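Local atomic coordinates of Dbv8 protein (Nonomuraea, PDB entry 4MFZ), a protein that probably transfers a long aliphatic acyl group such as decanoyl from its coenzyme A thioester to a glycopeptide antibiotic scaffold, as a GNAT-family N-acyltransferase. Residues A[103-106]-A[110-113]; A[133-138]-A[187-192]. All coordinates share one frame; numbering follows the deposited sequence.

Contact 1: residues A[103-106]-A[110-113]; sequences VRHM and KVKV. With NA (sodium ion), chain C.
His105 NE2 and four waters hold a sodium ion beside the ring that Val111 covers. The modelled sodium lies 2.2 Å from His105 NE2, short for sodium bound to nitrogen, so its identity deserves some caution. The imidazole is packed between two aliphatic groups. Over one face sits Val111 CG2, 4.1 Å from the centroid of the His105 ring and 17° off the ring normal, a CH-pi contact shifted toward the rim. Arg104 CG covers the opposite face, likewise off-centre. The tightest touch is at the ring's root, where Val111 CG1 comes within 3.3 Å of His105 CB. Val111 places CG1 between its own backbone N and carbonyl carbon (chi1 59°), which sends CG1 to the root of the imidazole and CG2 over it. Val113 CG2 approaches His105 CD2 obliquely at 4.1 Å, while Val113 itself packs on Glu101 and Leu102 of helix 89-104. The contact thus folds the segment 110-113 back against the end of that helix, at the protein surface. Four of the five modelled ligands are waters, so the site is largely a hydrated one, and the aliphatic carbons over both ring faces probably limit the tilt of the histidine that carries it.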
ATOM      1  N   VAL A 103     -15.654  -3.477   5.688  1.00 18.67           N
ATOM      2  CA  VAL A 103     -15.998  -4.189   6.922  1.00 20.99           C
ATOM      3  C   VAL A 103     -16.685  -5.529   6.665  1.00 22.65           C
ATOM      4  O   VAL A 103     -16.585  -6.433   7.472  1.00 24.27           O
ATOM      5  CB  VAL A 103     -16.805  -3.336   7.941  1.00 21.92           C
ATOM      6  CG1 VAL A 103     -16.154  -1.973   8.124  1.00 21.17           C
ATOM      7  CG2 VAL A 103     -18.261  -3.204   7.545  1.00 22.53           C
ATOM      8  N   ARG A 104     -17.382  -5.634   5.538  1.00 23.47           N
ATOM      9  CA  ARG A 104     -18.097  -6.845   5.116  1.00 24.90           C
ATOM     10  C   ARG A 104     -17.209  -8.098   4.905  1.00 25.01           C
ATOM     11  O   ARG A 104     -17.659  -9.210   5.170  1.00 24.50           O
ATOM     12  CB  ARG A 104     -18.867  -6.519   3.829  1.00 28.00           C
ATOM     13  CG  ARG A 104     -19.676  -7.650   3.229  1.00 31.80           C
ATOM     14  CD  ARG A 104     -21.057  -7.667   3.860  1.00 38.50           C
ATOM     15  NE  ARG A 104     -21.966  -8.484   3.072  1.00 41.46           N
ATOM     16  CZ  ARG A 104     -21.987  -9.808   3.117  1.00 44.42           C
ATOM     17  NH1 ARG A 104     -21.150 -10.461   3.923  1.00 44.78           N
ATOM     18  NH2 ARG A 104     -22.847 -10.476   2.353  1.00 46.08           N
ATOM     19  N   HIS A 105     -15.981  -7.940   4.396  1.00 23.89           N
ATOM     20  CA  HIS A 105     -15.013  -9.051   4.363  1.00 23.40           C
ATOM     21  C   HIS A 105     -13.745  -8.756   5.118  1.00 21.83           C
ATOM     22  O   HIS A 105     -12.658  -9.159   4.725  1.00 19.34           O
ATOM     23  CB  HIS A 105     -14.713  -9.496   2.930  1.00 27.15           C
ATOM     24  CG  HIS A 105     -15.954  -9.854   2.144  1.00 30.51           C
ATOM     25  ND1 HIS A 105     -16.785 -10.852   2.514  1.00 32.27           N
ATOM     26  CD2 HIS A 105     -16.518  -9.270   1.023  1.00 31.43           C
ATOM     27  CE1 HIS A 105     -17.815 -10.918   1.661  1.00 32.37           C
ATOM     28  NE2 HIS A 105     -17.656  -9.947   0.745  1.00 35.25           N
ATOM     29  N   MET A 106     -13.900  -8.034   6.221  1.00 21.95           N
ATOM     30  CA  MET A 106     -12.812  -7.705   7.119  1.00 22.22           C
ATOM     31  C   MET A 106     -12.044  -8.962   7.515  1.00 22.82           C
ATOM     32  O   MET A 106     -12.599  -9.915   8.061  1.00 22.03           O
ATOM     33  CB  MET A 106     -13.354  -6.961   8.351  1.00 20.99           C
ATOM     34  CG  MET A 106     -12.316  -6.663   9.433  1.00 20.54           C
ATOM     35  SD  MET A 106     -11.069  -5.464   8.918  1.00 22.05           S
ATOM     36  CE  MET A 106     -12.039  -3.948   8.937  1.00 19.84           C
ATOM     37  N   LYS A 110      -9.570 -15.113   1.837  1.00 26.60           N
ATOM     38  CA  LYS A 110     -10.142 -15.912   0.737  1.00 29.56           C
ATOM     39  C   LYS A 110     -11.101 -15.135  -0.181  1.00 31.88           C
ATOM     40  O   LYS A 110     -11.718 -15.731  -1.045  1.00 34.41           O
ATOM     41  CB  LYS A 110     -10.893 -17.142   1.274  1.00 32.15           C
ATOM     42  CG  LYS A 110     -10.264 -17.847   2.468  1.00 35.68           C
ATOM     43  CD  LYS A 110     -10.584 -19.342   2.474  1.00 38.81           C
ATOM     44  CE  LYS A 110     -10.522 -19.969   3.867  1.00 39.10           C
ATOM     45  NZ  LYS A 110     -11.747 -19.660   4.671  1.00 40.03           N
ATOM     46  N   VAL A 111     -11.269 -13.827   0.017  1.00 31.18           N
ATOM     47  CA  VAL A 111     -12.108 -13.024  -0.877  1.00 28.95           C
ATOM     48  C   VAL A 111     -11.269 -11.868  -1.428  1.00 28.81           C
ATOM     49  O   VAL A 111     -10.586 -11.162  -0.678  1.00 29.41           O
ATOM     50  CB  VAL A 111     -13.439 -12.556  -0.193  1.00 30.06           C
ATOM     51  CG1 VAL A 111     -13.181 -11.722   1.038  1.00 30.03           C
ATOM     52  CG2 VAL A 111     -14.317 -11.746  -1.140  1.00 30.08           C
ATOM     53  N   LYS A 112     -11.290 -11.681  -2.735  1.00 28.14           N
ATOM     54  CA  LYS A 112     -10.595 -10.542  -3.312  1.00 32.08           C
ATOM     55  C   LYS A 112     -11.463  -9.316  -3.140  1.00 30.92           C
ATOM     56  O   LYS A 112     -12.641  -9.339  -3.487  1.00 30.44           O
ATOM     57  CB  LYS A 112     -10.277 -10.767  -4.781  1.00 33.51           C
ATOM     58  CG  LYS A 112      -9.103 -11.696  -5.007  1.00 39.15           C
ATOM     59  CD  LYS A 112      -8.721 -11.734  -6.482  1.00 42.06           C
ATOM     60  CE  LYS A 112      -7.282 -12.201  -6.665  1.00 46.29           C
ATOM     61  NZ  LYS A 112      -6.873 -12.128  -8.098  1.00 43.26           N
ATOM     62  N   VAL A 113     -10.901  -8.262  -2.553  1.00 31.11           N
ATOM     63  CA  VAL A 113     -11.618  -6.984  -2.469  1.00 30.49           C
ATOM     64  C   VAL A 113     -10.760  -5.895  -3.099  1.00 31.80           C
ATOM     65  O   VAL A 113      -9.782  -5.415  -2.511  1.00 33.26           O
ATOM     66  CB  VAL A 113     -12.042  -6.616  -1.023  1.00 28.06           C
ATOM     67  CG1 VAL A 113     -12.675  -5.240  -0.982  1.00 28.84           C
ATOM     68  CG2 VAL A 113     -13.001  -7.643  -0.459  1.00 27.34           C
TER
HETATM   69 NA    NA C 402     -18.885  -9.568  -1.059  1.00 26.27          NA
HETATM   70  O   HOH W   1     -21.113 -10.348  -2.088  1.00 41.54           O
HETATM   71  O   HOH W   2     -17.136  -8.550  -2.045  1.00 40.97           O
HETATM   72  O   HOH W   3     -19.654  -7.512  -0.847  1.00 39.83           O
HETATM   73  O   HOH W   4     -18.016 -10.878  -2.689  1.00 33.98           O

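Contact 2: residues A[133-138]-A[187-192]; sequences YVFLAT and LLVRGL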
ATOM      1  N   TYR A 133     -10.054   9.143   3.713  1.00 13.85           N
ATOM      2  CA  TYR A 133     -11.345   9.132   4.418  1.00 14.00           C
ATOM      3  C   TYR A 133     -11.892   7.717   4.597  1.00 13.84           C
ATOM      4  O   TYR A 133     -12.339   7.385   5.676  1.00 14.34           O
ATOM      5  CB  TYR A 133     -12.360  10.066   3.748  1.00 14.51           C
ATOM      6  CG  TYR A 133     -11.830  11.477   3.656  1.00 14.62           C
ATOM      7  CD1 TYR A 133     -11.469  12.166   4.798  1.00 14.34           C
ATOM      8  CD2 TYR A 133     -11.631  12.091   2.422  1.00 15.15           C
ATOM      9  CE1 TYR A 133     -10.952  13.454   4.728  1.00 15.50           C
ATOM     10  CE2 TYR A 133     -11.130  13.373   2.346  1.00 15.82           C
ATOM     11  CZ  TYR A 133     -10.799  14.043   3.512  1.00 15.75           C
ATOM     12  OH  TYR A 133     -10.296  15.312   3.445  1.00 16.38           O
ATOM     13  N   VAL A 134     -11.776   6.875   3.577  1.00 13.95           N
ATOM     14  CA  VAL A 134     -12.171   5.454   3.725  1.00 14.17           C
ATOM     15  C   VAL A 134     -11.297   4.802   4.833  1.00 14.12           C
ATOM     16  O   VAL A 134     -11.793   4.072   5.691  1.00 12.63           O
ATOM     17  CB  VAL A 134     -12.003   4.673   2.405  1.00 14.50           C
ATOM     18  CG1 VAL A 134     -12.375   3.217   2.595  1.00 13.84           C
ATOM     19  CG2 VAL A 134     -12.869   5.264   1.309  1.00 14.88           C
ATOM     20  N   PHE A 135      -9.995   5.103   4.819  1.00 15.02           N
ATOM     21  CA  PHE A 135      -9.084   4.573   5.856  1.00 15.17           C
ATOM     22  C   PHE A 135      -9.524   4.970   7.260  1.00 14.28           C
ATOM     23  O   PHE A 135      -9.718   4.109   8.113  1.00 13.72           O
ATOM     24  CB  PHE A 135      -7.684   5.073   5.610  1.00 16.39           C
ATOM     25  CG  PHE A 135      -6.628   4.270   6.284  1.00 17.47           C
ATOM     26  CD1 PHE A 135      -6.059   3.174   5.638  1.00 17.93           C
ATOM     27  CD2 PHE A 135      -6.161   4.630   7.563  1.00 17.55           C
ATOM     28  CE1 PHE A 135      -5.050   2.422   6.276  1.00 19.07           C
ATOM     29  CE2 PHE A 135      -5.159   3.893   8.185  1.00 18.13           C
ATOM     30  CZ  PHE A 135      -4.607   2.788   7.540  1.00 17.80           C
ATOM     31  N   LEU A 136      -9.691   6.273   7.494  1.00 14.41           N
ATOM     32  CA  LEU A 136     -10.072   6.786   8.815  1.00 14.14           C
ATOM     33  C   LEU A 136     -11.441   6.244   9.274  1.00 14.51           C
ATOM     34  O   LEU A 136     -11.588   5.820  10.438  1.00 13.76           O
ATOM     35  CB  LEU A 136     -10.085   8.316   8.842  1.00 14.40           C
ATOM     36  CG  LEU A 136      -8.825   9.124   8.510  1.00 15.06           C
ATOM     37  CD1 LEU A 136      -9.157  10.620   8.488  1.00 13.44           C
ATOM     38  CD2 LEU A 136      -7.717   8.798   9.525  1.00 15.78           C
ATOM     39  N   ALA A 137     -12.418   6.228   8.355  1.00 14.02           N
ATOM     40  CA  ALA A 137     -13.760   5.663   8.634  1.00 14.06           C
ATOM     41  C   ALA A 137     -13.680   4.197   9.105  1.00 13.87           C
ATOM     42  O   ALA A 137     -14.480   3.756   9.902  1.00 14.86           O
ATOM     43  CB  ALA A 137     -14.639   5.768   7.387  1.00 13.46           C
ATOM     44  N   THR A 138     -12.713   3.452   8.596  1.00 14.67           N
ATOM     45  CA  THR A 138     -12.665   1.992   8.783  1.00 15.33           C
ATOM     46  C   THR A 138     -11.766   1.597   9.972  1.00 16.13           C
ATOM     47  O   THR A 138     -11.718   0.423  10.353  1.00 17.36           O
ATOM     48  CB  THR A 138     -12.243   1.310   7.465  1.00 15.00           C
ATOM     49  OG1 THR A 138     -13.103   1.779   6.425  1.00 16.54           O
ATOM     50  CG2 THR A 138     -12.387  -0.234   7.506  1.00 15.79           C
ATOM     51  N   LEU A 187      -6.115  -3.342   1.268  1.00 15.76           N
ATOM     52  CA  LEU A 187      -5.701  -4.614   1.842  1.00 15.43           C
ATOM     53  C   LEU A 187      -5.271  -4.519   3.333  1.00 14.91           C
ATOM     54  O   LEU A 187      -5.621  -5.376   4.154  1.00 15.10           O
ATOM     55  CB  LEU A 187      -4.574  -5.164   0.988  1.00 16.41           C
ATOM     56  CG  LEU A 187      -4.351  -6.664   1.027  1.00 18.07           C
ATOM     57  CD1 LEU A 187      -5.578  -7.372   0.427  1.00 17.43           C
ATOM     58  CD2 LEU A 187      -3.075  -6.979   0.244  1.00 18.07           C
ATOM     59  N   LEU A 188      -4.539  -3.467   3.669  1.00 14.52           N
ATOM     60  CA  LEU A 188      -4.035  -3.256   5.027  1.00 14.52           C
ATOM     61  C   LEU A 188      -5.179  -2.951   5.996  1.00 14.69           C
ATOM     62  O   LEU A 188      -5.262  -3.528   7.081  1.00 13.95           O
ATOM     63  CB  LEU A 188      -3.031  -2.110   5.031  1.00 14.24           C
ATOM     64  CG  LEU A 188      -2.360  -1.826   6.393  1.00 14.57           C
ATOM     65  CD1 LEU A 188      -0.928  -1.309   6.169  1.00 14.36           C
ATOM     66  CD2 LEU A 188      -3.191  -0.834   7.172  1.00 14.49           C
ATOM     67  N   VAL A 189      -6.085  -2.070   5.587  1.00 14.27           N
ATOM     68  CA  VAL A 189      -7.191  -1.695   6.457  1.00 14.83           C
ATOM     69  C   VAL A 189      -8.302  -2.766   6.549  1.00 14.65           C
ATOM     70  O   VAL A 189      -9.163  -2.684   7.431  1.00 13.80           O
ATOM     71  CB  VAL A 189      -7.757  -0.270   6.136  1.00 15.34           C
ATOM     72  CG1 VAL A 189      -8.934  -0.338   5.187  1.00 15.48           C
ATOM     73  CG2 VAL A 189      -8.206   0.408   7.423  1.00 15.99           C
ATOM     74  N   ARG A 190      -8.250  -3.761   5.661  1.00 14.50           N
ATOM     75  CA  ARG A 190      -9.031  -4.981   5.804  1.00 15.64           C
ATOM     76  C   ARG A 190      -8.344  -6.047   6.658  1.00 15.50           C
ATOM     77  O   ARG A 190      -8.763  -7.197   6.625  1.00 14.64           O
ATOM     78  CB  ARG A 190      -9.339  -5.606   4.449  1.00 16.25           C
ATOM     79  CG  ARG A 190     -10.506  -5.010   3.687  1.00 17.35           C
ATOM     80  CD  ARG A 190     -10.633  -5.710   2.326  1.00 17.88           C
ATOM     81  NE  ARG A 190     -11.086  -7.077   2.504  1.00 18.64           N
ATOM     82  CZ  ARG A 190     -10.511  -8.169   2.004  1.00 17.84           C
ATOM     83  NH1 ARG A 190      -9.468  -8.092   1.209  1.00 17.10           N
ATOM     84  NH2 ARG A 190     -11.029  -9.356   2.310  1.00 17.32           N
ATOM     85  N   GLY A 191      -7.295  -5.680   7.408  1.00 15.58           N
ATOM     86  CA  GLY A 191      -6.694  -6.599   8.393  1.00 15.54           C
ATOM     87  C   GLY A 191      -5.836  -7.693   7.793  1.00 15.89           C
ATOM     88  O   GLY A 191      -5.614  -8.714   8.421  1.00 16.99           O
ATOM     89  N   LEU A 192      -5.323  -7.464   6.593  1.00 16.27           N
ATOM     90  CA  LEU A 192      -4.563  -8.471   5.829  1.00 17.32           C
ATOM     91  C   LEU A 192      -3.076  -8.133   5.608  1.00 16.64           C
ATOM     92  O   LEU A 192      -2.370  -8.852   4.872  1.00 16.31           O
ATOM     93  CB  LEU A 192      -5.213  -8.658   4.438  1.00 17.54           C
ATOM     94  CG  LEU A 192      -6.145  -9.865   4.221  1.00 19.93           C
ATOM     95  CD1 LEU A 192      -6.817 -10.303   5.500  1.00 19.00           C
ATOM     96  CD2 LEU A 192      -7.195  -9.682   3.114  1.00 19.67           C
TER
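Phe135 meets Val189 and Leu188 with the side of its ring that bears CD1 and CE1, and this is the tightly packed part of the contact. Val189 CG2 stands over one face, 4.1 Å from the centroid of the Phe135 ring and 20° off its normal, in CH-pi fashion. Val189 CB, on the same residue, reaches Phe135 CE1 at 3.8 Å. Leu188 CD2 comes instead to the ring's edge, 3.9 Å from Phe135 CE1, so two neighbouring residues take face and edge. Phe135 reaches them because its CG lies anti to the backbone N (chi1 -161°). The two helix segments run nearly parallel, their axes 10.2 Å apart and crossing at 21°, as part of the helical N-terminal domain. Helix 182-192 closes in a Schellman motif with Gly191 at the C-prime position: Leu192 N bonds Leu187 O, and Gly191 N bonds Leu188 O. Packing is slightly looser where Thr138 meets Val189: Thr138 CG2 lies 4.0 Å from Val189 O, and Thr138 CB 4.1 Å from Val189 CG2. The hydroxyl of Thr138 turns back to its own helix, OG1 donating to Val134 O at 2.7 Å, and also bonds His99 ND1. The looser part is no solvent-facing edge, since Phe135, Thr138, Leu188 and Val189 are all buried; Leu160 packs on both Phe135 and Leu188.

Contact 1 is completed before contact 2 opens along the chain, and their centres lie about 11 Å apart on the same side of the protein's centre, both in the N-terminal domain. They touch through helix 182-192: Arg190 NH2 probably donates a hydrogen bond to His105 O at 2.9 Å, and the arginine packs on Val111 and Val113. Met106 lies against Thr138 of helix 130-148, so the turn after helix 89-104 meets both helices of contact 2. Helix 182-192 then leads directly into strand 193-196, an outer strand of the C-terminal sheet. The Leu188 side chain remains about 13 Å from bound decanoyl-CoA, so contact 2 sits where the helical part passes into the sheet, without lining the ligand.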